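Local atomic coordinates of methyl-CpG-binding domain protein 3 (Homo sapiens, PDB entry 6CCG), a protein that binds DNA carrying methylated CpG sites through its methyl-CpG-binding domain and probably takes part in transcriptional control. Residues F45-K48 against P49-A52; T63-F66 against R67-K70. One frame throughout, in Å; residues are numbered along the deposited sequence.

Interaction 1: residues F45-K48 against P49-A52; sequences FRSK and PQLA. With nucleotides of chain D.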
ATOM      1  N   PHE A  45       4.058   4.836  -3.328  1.00 33.52           N
ATOM      2  CA  PHE A  45       2.961   4.435  -4.246  1.00 33.62           C
ATOM      3  C   PHE A  45       1.614   4.651  -3.635  1.00 32.31           C
ATOM      4  O   PHE A  45       1.412   4.307  -2.463  1.00 31.22           O
ATOM      5  CB  PHE A  45       3.081   2.964  -4.576  1.00 33.30           C
ATOM      6  CG  PHE A  45       4.296   2.635  -5.301  1.00 35.34           C
ATOM      7  CD1 PHE A  45       5.499   2.401  -4.618  1.00 36.04           C
ATOM      8  CD2 PHE A  45       4.291   2.594  -6.691  1.00 36.66           C
ATOM      9  CE1 PHE A  45       6.677   2.089  -5.332  1.00 37.82           C
ATOM     10  CE2 PHE A  45       5.442   2.295  -7.382  1.00 39.14           C
ATOM     11  CZ  PHE A  45       6.645   2.049  -6.698  1.00 39.12           C
ATOM     12  N   ARG A  46       0.668   5.133  -4.446  1.00 33.38           N
ATOM     13  CA  ARG A  46      -0.654   5.426  -3.982  1.00 34.32           C
ATOM     14  C   ARG A  46      -1.813   4.789  -4.778  1.00 33.95           C
ATOM     15  O   ARG A  46      -2.980   5.074  -4.498  1.00 31.06           O
ATOM     16  CB  ARG A  46      -0.817   6.932  -3.833  1.00 35.74           C
ATOM     17  CG  ARG A  46      -0.749   7.721  -5.089  1.00 36.40           C
ATOM     18  CD  ARG A  46      -0.972   9.178  -4.807  1.00 37.56           C
ATOM     19  NE  ARG A  46      -1.212   9.901  -6.070  1.00 38.52           N
ATOM     20  CZ  ARG A  46      -2.110  10.865  -6.256  1.00 38.45           C
ATOM     21  NH1 ARG A  46      -2.936  11.225  -5.279  1.00 36.84           N
ATOM     22  NH2 ARG A  46      -2.204  11.456  -7.459  1.00 37.78           N
ATOM     23  N   SER A  47      -1.500   3.887  -5.715  1.00 32.56           N
ATOM     24  CA  SER A  47      -2.537   3.121  -6.423  1.00 32.62           C
ATOM     25  C   SER A  47      -1.994   1.755  -6.923  1.00 33.37           C
ATOM     26  O   SER A  47      -0.798   1.594  -7.178  1.00 32.80           O
ATOM     27  CB  SER A  47      -3.076   3.900  -7.611  1.00 33.10           C
ATOM     28  OG  SER A  47      -2.196   3.775  -8.790  1.00 33.23           O
ATOM     29  N   LYS A  48      -2.903   0.819  -7.109  1.00 33.34           N
ATOM     30  CA  LYS A  48      -2.518  -0.483  -7.592  1.00 35.07           C
ATOM     31  C   LYS A  48      -1.946  -0.425  -9.016  1.00 35.21           C
ATOM     32  O   LYS A  48      -0.926  -1.111  -9.295  1.00 35.05           O
ATOM     33  CB  LYS A  48      -3.668  -1.473  -7.506  1.00 36.15           C
ATOM     34  CG  LYS A  48      -3.178  -2.913  -7.723  1.00 39.40           C
ATOM     35  CD  LYS A  48      -4.259  -3.935  -7.540  1.00 41.04           C
ATOM     36  CE  LYS A  48      -3.743  -5.301  -7.854  1.00 44.31           C
ATOM     37  NZ  LYS A  48      -4.875  -6.235  -7.932  1.00 46.92           N
ATOM     38  N   PRO A  49      -2.565   0.367  -9.933  1.00 35.42           N
ATOM     39  CA  PRO A  49      -1.925   0.379 -11.284  1.00 37.12           C
ATOM     40  C   PRO A  49      -0.508   0.885 -11.233  1.00 37.58           C
ATOM     41  O   PRO A  49       0.386   0.287 -11.871  1.00 39.10           O
ATOM     42  CB  PRO A  49      -2.805   1.334 -12.081  1.00 38.23           C
ATOM     43  CG  PRO A  49      -4.136   1.260 -11.411  1.00 37.63           C
ATOM     44  CD  PRO A  49      -3.851   1.085  -9.946  1.00 35.59           C
ATOM     45  N   GLN A  50      -0.279   1.951 -10.466  1.00 36.61           N
ATOM     46  CA  GLN A  50       1.088   2.469 -10.246  1.00 38.46           C
ATOM     47  C   GLN A  50       2.044   1.385  -9.697  1.00 37.95           C
ATOM     48  O   GLN A  50       3.116   1.186 -10.239  1.00 39.66           O
ATOM     49  CB  GLN A  50       1.058   3.660  -9.311  1.00 37.91           C
ATOM     50  CG  GLN A  50       2.346   4.442  -9.251  1.00 40.51           C
ATOM     51  CD  GLN A  50       2.364   5.483  -8.166  1.00 42.49           C
ATOM     52  OE1 GLN A  50       1.558   5.421  -7.199  1.00 39.84           O
ATOM     53  NE2 GLN A  50       3.310   6.473  -8.293  1.00 41.96           N
ATOM     54  N   LEU A  51       1.618   0.703  -8.619  1.00 35.88           N
ATOM     55  CA  LEU A  51       2.368  -0.425  -8.033  1.00 36.08           C
ATOM     56  C   LEU A  51       2.649  -1.561  -9.026  1.00 36.02           C
ATOM     57  O   LEU A  51       3.725  -2.159  -8.993  1.00 36.02           O
ATOM     58  CB  LEU A  51       1.595  -1.016  -6.851  1.00 36.09           C
ATOM     59  CG  LEU A  51       2.297  -1.884  -5.827  1.00 36.59           C
ATOM     60  CD1 LEU A  51       3.534  -1.187  -5.269  1.00 37.85           C
ATOM     61  CD2 LEU A  51       1.304  -2.200  -4.675  1.00 35.69           C
ATOM     62  N   ALA A  52       1.659  -1.874  -9.867  1.00 34.53           N
ATOM     63  CA  ALA A  52       1.745  -2.973 -10.768  1.00 37.39           C
ATOM     64  C   ALA A  52       2.834  -2.734 -11.883  1.00 38.49           C
ATOM     65  O   ALA A  52       3.448  -3.693 -12.379  1.00 38.05           O
ATOM     66  CB  ALA A  52       0.386  -3.269 -11.374  1.00 37.97           C
TER
ATOM     67  N1  5CM D   6      -5.943  10.089  -8.091  1.00 34.72           N
ATOM     68  C2  5CM D   6      -6.881  10.916  -7.413  1.00 32.25           C
ATOM     69  N3  5CM D   6      -7.077  10.851  -6.077  1.00 31.55           N
ATOM     70  C4  5CM D   6      -6.383   9.938  -5.356  1.00 31.80           C
ATOM     71  C5  5CM D   6      -5.443   9.063  -6.037  1.00 32.22           C
ATOM     72  C5A 5CM D   6      -4.632   8.040  -5.296  1.00 32.52           C
ATOM     73  C6  5CM D   6      -5.271   9.190  -7.404  1.00 33.54           C
ATOM     74  O2  5CM D   6      -7.514  11.730  -8.034  1.00 32.18           O
ATOM     75  N4  5CM D   6      -6.560   9.842  -4.062  1.00 31.10           N
ATOM     76  C1' 5CM D   6      -5.757  10.252  -9.574  1.00 35.93           C
ATOM     77  C2' 5CM D   6      -4.298  10.323 -10.124  1.00 37.22           C
ATOM     78  C3' 5CM D   6      -4.553  10.174 -11.602  1.00 37.92           C
ATOM     79  C4' 5CM D   6      -5.792   9.295 -11.654  1.00 37.04           C
ATOM     80  O4' 5CM D   6      -6.375   9.227 -10.310  1.00 36.22           O
ATOM     81  O3' 5CM D   6      -4.985  11.382 -12.202  1.00 40.76           O
ATOM     82  C5' 5CM D   6      -5.529   7.894 -12.157  1.00 38.54           C
ATOM     83  O5' 5CM D   6      -4.493   7.323 -11.407  1.00 38.09           O
ATOM     84  P   5CM D   6      -4.135   5.778 -11.579  1.00 38.10           P
ATOM     85  OP1 5CM D   6      -3.654   5.539 -13.015  1.00 40.65           O
ATOM     86  OP2 5CM D   6      -3.236   5.402 -10.453  1.00 36.50           O
ATOM     87  P    DG D   7      -4.017  12.323 -13.012  1.00 43.41           P
ATOM     88  OP1  DG D   7      -4.014  11.887 -14.409  1.00 47.71           O
ATOM     89  OP2  DG D   7      -2.766  12.475 -12.274  1.00 45.10           O
ATOM     90  O5'  DG D   7      -4.746  13.735 -12.900  1.00 44.93           O
ATOM     91  C5'  DG D   7      -6.131  13.902 -13.228  1.00 43.31           C
ATOM     92  C4'  DG D   7      -6.644  15.176 -12.597  1.00 43.39           C
ATOM     93  O4'  DG D   7      -6.868  14.986 -11.173  1.00 40.24           O
ATOM     94  C3'  DG D   7      -5.693  16.365 -12.715  1.00 44.04           C
ATOM     95  O3'  DG D   7      -6.509  17.509 -12.890  1.00 49.37           O
ATOM     96  C2'  DG D   7      -4.962  16.367 -11.386  1.00 41.81           C
ATOM     97  C1'  DG D   7      -6.014  15.836 -10.411  1.00 39.66           C
ATOM     98  N9   DG D   7      -5.502  15.048  -9.294  1.00 38.08           N
ATOM     99  C8   DG D   7      -4.693  13.944  -9.389  1.00 38.69           C
ATOM    100  N7   DG D   7      -4.431  13.400  -8.235  1.00 37.14           N
ATOM    101  C5   DG D   7      -5.150  14.156  -7.326  1.00 37.40           C
ATOM    102  C6   DG D   7      -5.251  14.038  -5.921  1.00 36.55           C
ATOM    103  O6   DG D   7      -4.723  13.194  -5.177  1.00 36.90           O
ATOM    104  N1   DG D   7      -6.039  15.042  -5.379  1.00 36.11           N
ATOM    105  C2   DG D   7      -6.685  16.016  -6.103  1.00 37.50           C
ATOM    106  N2   DG D   7      -7.429  16.879  -5.400  1.00 37.08           N
ATOM    107  N3   DG D   7      -6.597  16.138  -7.420  1.00 37.92           N
ATOM    108  C4   DG D   7      -5.816  15.181  -7.962  1.00 38.33           C
ATOM    109  P    DG D   5      -7.671   0.763  -8.859  1.00 40.02           P
ATOM    110  OP1  DG D   5      -7.833   0.047 -10.156  1.00 39.46           O
ATOM    111  OP2  DG D   5      -6.750   0.276  -7.799  1.00 38.53           O
ATOM    112  O5'  DG D   5      -7.240   2.258  -9.202  1.00 36.82           O
ATOM    113  C5'  DG D   5      -7.848   2.920 -10.311  1.00 37.44           C
ATOM    114  C4'  DG D   5      -7.527   4.395 -10.300  1.00 37.32           C
ATOM    115  O4'  DG D   5      -8.230   5.050  -9.228  1.00 36.23           O
ATOM    116  C3'  DG D   5      -6.041   4.756 -10.109  1.00 37.71           C
ATOM    117  O3'  DG D   5      -5.509   5.083 -11.408  1.00 37.54           O
ATOM    118  C2'  DG D   5      -6.069   5.852  -9.035  1.00 36.92           C
ATOM    119  C1'  DG D   5      -7.539   6.231  -8.969  1.00 35.38           C
ATOM    120  N9   DG D   5      -8.033   6.783  -7.701  1.00 35.34           N
ATOM    121  C8   DG D   5      -7.753   6.347  -6.426  1.00 33.42           C
ATOM    122  N7   DG D   5      -8.340   7.062  -5.502  1.00 33.78           N
ATOM    123  C5   DG D   5      -9.030   8.037  -6.209  1.00 33.53           C
ATOM    124  C6   DG D   5      -9.843   9.116  -5.745  1.00 32.69           C
ATOM    125  O6   DG D   5     -10.129   9.415  -4.591  1.00 32.93           O
ATOM    126  N1   DG D   5     -10.361   9.861  -6.802  1.00 32.62           N
ATOM    127  C2   DG D   5     -10.133   9.604  -8.136  1.00 33.90           C
ATOM    128  N2   DG D   5     -10.730  10.428  -9.012  1.00 34.28           N
ATOM    129  N3   DG D   5      -9.357   8.622  -8.577  1.00 32.85           N
ATOM    130  C4   DG D   5      -8.853   7.877  -7.567  1.00 32.59           C
TER

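Interaction 2: residues T63-F66 against R67-K70; sequences TFDF and RTGK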
ATOM      1  N   THR A  63      -4.608 -10.892  -7.447  1.00 49.68           N
ATOM      2  CA  THR A  63      -5.463 -11.008  -6.240  1.00 48.21           C
ATOM      3  C   THR A  63      -4.980 -10.169  -5.038  1.00 44.82           C
ATOM      4  O   THR A  63      -5.437 -10.383  -3.916  1.00 43.66           O
ATOM      5  CB  THR A  63      -5.568 -12.473  -5.793  1.00 50.26           C
ATOM      6  OG1 THR A  63      -4.267 -12.965  -5.461  1.00 48.47           O
ATOM      7  CG2 THR A  63      -6.201 -13.328  -6.882  1.00 52.87           C
ATOM      8  N   PHE A  64      -4.050  -9.237  -5.273  1.00 42.96           N
ATOM      9  CA  PHE A  64      -3.562  -8.347  -4.240  1.00 40.53           C
ATOM     10  C   PHE A  64      -4.581  -7.196  -4.044  1.00 39.12           C
ATOM     11  O   PHE A  64      -4.888  -6.462  -4.978  1.00 37.99           O
ATOM     12  CB  PHE A  64      -2.203  -7.770  -4.603  1.00 39.82           C
ATOM     13  CG  PHE A  64      -1.658  -6.808  -3.584  1.00 38.43           C
ATOM     14  CD1 PHE A  64      -1.219  -7.265  -2.330  1.00 39.63           C
ATOM     15  CD2 PHE A  64      -1.592  -5.463  -3.852  1.00 37.47           C
ATOM     16  CE1 PHE A  64      -0.717  -6.377  -1.370  1.00 38.71           C
ATOM     17  CE2 PHE A  64      -1.086  -4.565  -2.901  1.00 36.49           C
ATOM     18  CZ  PHE A  64      -0.639  -5.031  -1.660  1.00 36.95           C
ATOM     19  N   ASP A  65      -5.082  -7.079  -2.823  1.00 38.27           N
ATOM     20  CA  ASP A  65      -6.075  -6.045  -2.457  1.00 36.56           C
ATOM     21  C   ASP A  65      -5.302  -4.872  -1.914  1.00 34.67           C
ATOM     22  O   ASP A  65      -4.807  -4.903  -0.779  1.00 33.43           O
ATOM     23  CB  ASP A  65      -7.054  -6.594  -1.429  1.00 39.29           C
ATOM     24  CG  ASP A  65      -8.182  -5.567  -1.061  1.00 38.84           C
ATOM     25  OD1 ASP A  65      -7.885  -4.446  -0.679  1.00 40.10           O
ATOM     26  OD2 ASP A  65      -9.317  -5.896  -1.216  1.00 42.66           O
ATOM     27  N   PHE A  66      -5.170  -3.842  -2.737  1.00 33.72           N
ATOM     28  CA  PHE A  66      -4.379  -2.669  -2.406  1.00 34.11           C
ATOM     29  C   PHE A  66      -4.859  -2.074  -1.079  1.00 33.36           C
ATOM     30  O   PHE A  66      -4.059  -1.730  -0.225  1.00 30.94           O
ATOM     31  CB  PHE A  66      -4.486  -1.643  -3.534  1.00 34.21           C
ATOM     32  CG  PHE A  66      -3.615  -0.424  -3.357  1.00 33.37           C
ATOM     33  CD1 PHE A  66      -4.078   0.695  -2.640  1.00 32.62           C
ATOM     34  CD2 PHE A  66      -2.357  -0.380  -3.920  1.00 33.43           C
ATOM     35  CE1 PHE A  66      -3.267   1.822  -2.495  1.00 32.37           C
ATOM     36  CE2 PHE A  66      -1.527   0.745  -3.765  1.00 33.51           C
ATOM     37  CZ  PHE A  66      -1.987   1.855  -3.063  1.00 32.42           C
ATOM     38  N   ARG A  67      -6.162  -2.013  -0.905  1.00 36.65           N
ATOM     39  CA  ARG A  67      -6.741  -1.330   0.269  1.00 37.20           C
ATOM     40  C   ARG A  67      -6.342  -2.040   1.573  1.00 37.50           C
ATOM     41  O   ARG A  67      -5.942  -1.362   2.534  1.00 36.38           O
ATOM     42  CB  ARG A  67      -8.256  -1.231   0.136  1.00 40.02           C
ATOM     43  CG  ARG A  67      -8.941  -0.381   1.225  1.00 43.10           C
ATOM     44  CD  ARG A  67     -10.446  -0.329   1.003  1.00 46.18           C
ATOM     45  NE  ARG A  67     -11.087  -1.675   1.106  1.00 49.16           N
ATOM     46  CZ  ARG A  67     -11.338  -2.347   2.254  1.00 52.37           C
ATOM     47  NH1 ARG A  67     -11.009  -1.838   3.464  1.00 52.59           N
ATOM     48  NH2 ARG A  67     -11.915  -3.562   2.198  1.00 54.83           N
ATOM     49  N   THR A  68      -6.402  -3.393   1.587  1.00 35.88           N
ATOM     50  CA  THR A  68      -6.076  -4.172   2.795  1.00 37.83           C
ATOM     51  C   THR A  68      -4.614  -4.619   2.905  1.00 36.81           C
ATOM     52  O   THR A  68      -4.202  -4.968   3.961  1.00 36.61           O
ATOM     53  CB  THR A  68      -6.948  -5.470   2.929  1.00 40.23           C
ATOM     54  OG1 THR A  68      -6.653  -6.366   1.858  1.00 38.69           O
ATOM     55  CG2 THR A  68      -8.415  -5.148   2.906  1.00 41.28           C
ATOM     56  N   GLY A  69      -3.855  -4.596   1.798  1.00 35.01           N
ATOM     57  CA  GLY A  69      -2.456  -5.057   1.784  1.00 37.84           C
ATOM     58  C   GLY A  69      -2.243  -6.557   1.757  1.00 38.50           C
ATOM     59  O   GLY A  69      -1.141  -7.019   2.023  1.00 41.08           O
ATOM     60  N   LYS A  70      -3.279  -7.317   1.399  1.00 40.34           N
ATOM     61  CA  LYS A  70      -3.235  -8.796   1.450  1.00 41.79           C
ATOM     62  C   LYS A  70      -3.716  -9.401   0.169  1.00 40.70           C
ATOM     63  O   LYS A  70      -4.509  -8.792  -0.585  1.00 36.27           O
ATOM     64  CB  LYS A  70      -4.156  -9.328   2.567  1.00 46.49           C
ATOM     65  CG  LYS A  70      -3.679  -9.022   3.975  1.00 49.40           C
ATOM     66  CD  LYS A  70      -4.858  -8.939   4.956  1.00 51.78           C
ATOM     67  CE  LYS A  70      -4.374  -8.682   6.373  1.00 53.74           C
ATOM     68  NZ  LYS A  70      -5.350  -9.199   7.376  1.00 57.18           N
TER

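Interaction 1: residues F45-K48 against P49-A52
The N-terminal cap of helix 48-55, at the DNA-reading surface of the methyl-CpG-binding domain, joins Ser-47 to Gln-50. Ser-47 is the N-cap residue: its OG takes the N-H of Gln-50 (OG to N, 3.1 Å) and donates a short bond to OP2 of the 5-methyl-2'-deoxycytidine nucleotide 5CM6 of chain D. This puts the phosphate near the positive end of the helix, where the dipole would probably favour it. The Gln-50 side chain, extended with CG anti to the backbone N (chi1 -168°), reaches toward the preceding loop, where OE1 accepts from Arg-46 N at 2.9 Å, almost straight (171° at the hydrogen). That bond fixes the backbone from which Arg-46 reaches the DNA. Its guanidinium grips the guanine edge of DG7 of chain D with two bonds, NH1 to O6 at 2.7 Å and NH2 to N7 at 3.1 Å, while the C5-C6 side of the 5CM6 base lies over one face, offset toward the guanidinium rim: the methylcytosine-arginine-guanine triad of methyl-CpG recognition. The methyl C5A lies 3.9 Å from Arg-46 CD. On the inner side, Leu-51 CD1 makes a CH-pi contact over one face of Phe-45, 4.1 Å from the ring centroid.

Interaction 2: residues T63-F66 against R67-K70
Asp-65 lays its carboxylate against Thr-68, the two side chains crossing at about a right angle, with Asp-65 CB 3.3 Å from Thr-68 OG1. The Asp-65 chi1 of -177° swings CG away from its own amide nitrogen and carries the carboxylate over the turn, where OD1 receives the N-H of Thr-68 at 2.9 Å. This donor comes from above the carboxylate plane, 37° out of it. Arg-67 N lies 3.0 Å from the same OD1. The backbone of Asp-65 is engaged as well: its O accepts from Gly-69 N at 2.8 Å, and its N donates to Lys-70 O at 2.9 Å. Gly-69 and Lys-70 thus both face Asp-65, a G1 beta bulge that closes the hairpin between strands 64-65 and 70-71. The positive phi of Gly-69 (78°) is the conformation that this bulge position calls for and that glycine readily adopts. Buried against the bulge, the Phe-64 ring packs obliquely, CE1 approaching Gly-69 O at 3.5 Å. Arg-67, bent back at chi3, has Thr-68 CG2 over one face of its guanidinium and packs on a phosphate of the bound nucleic acid. Its NE stays 4.6 Å from Asp-65 OD1, too far for a salt bridge and with no N-H aimed at the oxygen. Asp-65 thus takes part in three hydrogen bonds of the turn, accepting through OD1 and O and donating through N, while the nearby arginine charge would probably offer the carboxylate no more than a general electrostatic balance.

How the interactions relate
Interaction 1 carries Arg-46 and Ser-47 to the DNA, and interaction 2 follows it in the chain as a hairpin packed behind the start of the helix; their centres are about 11 Å apart. One junction is the Phe-66 ring, which lies against the 45-48 backbone, with CE2 3.3 Å from Ser-47 C and CZ 3.4 Å from Arg-46 C. Lys-48 passes Phe-66 and extends alongside the 63-66 segment, its NZ bonding Phe-64 O at 3.0 Å and also Leu-61 O. Phe-64 meets Leu-51 as well, so the helix is backed at several points. The segment carrying Arg-46 and Ser-47 is therefore held between the hairpin and the DNA, while Arg-67 also meets a nucleic-acid phosphate.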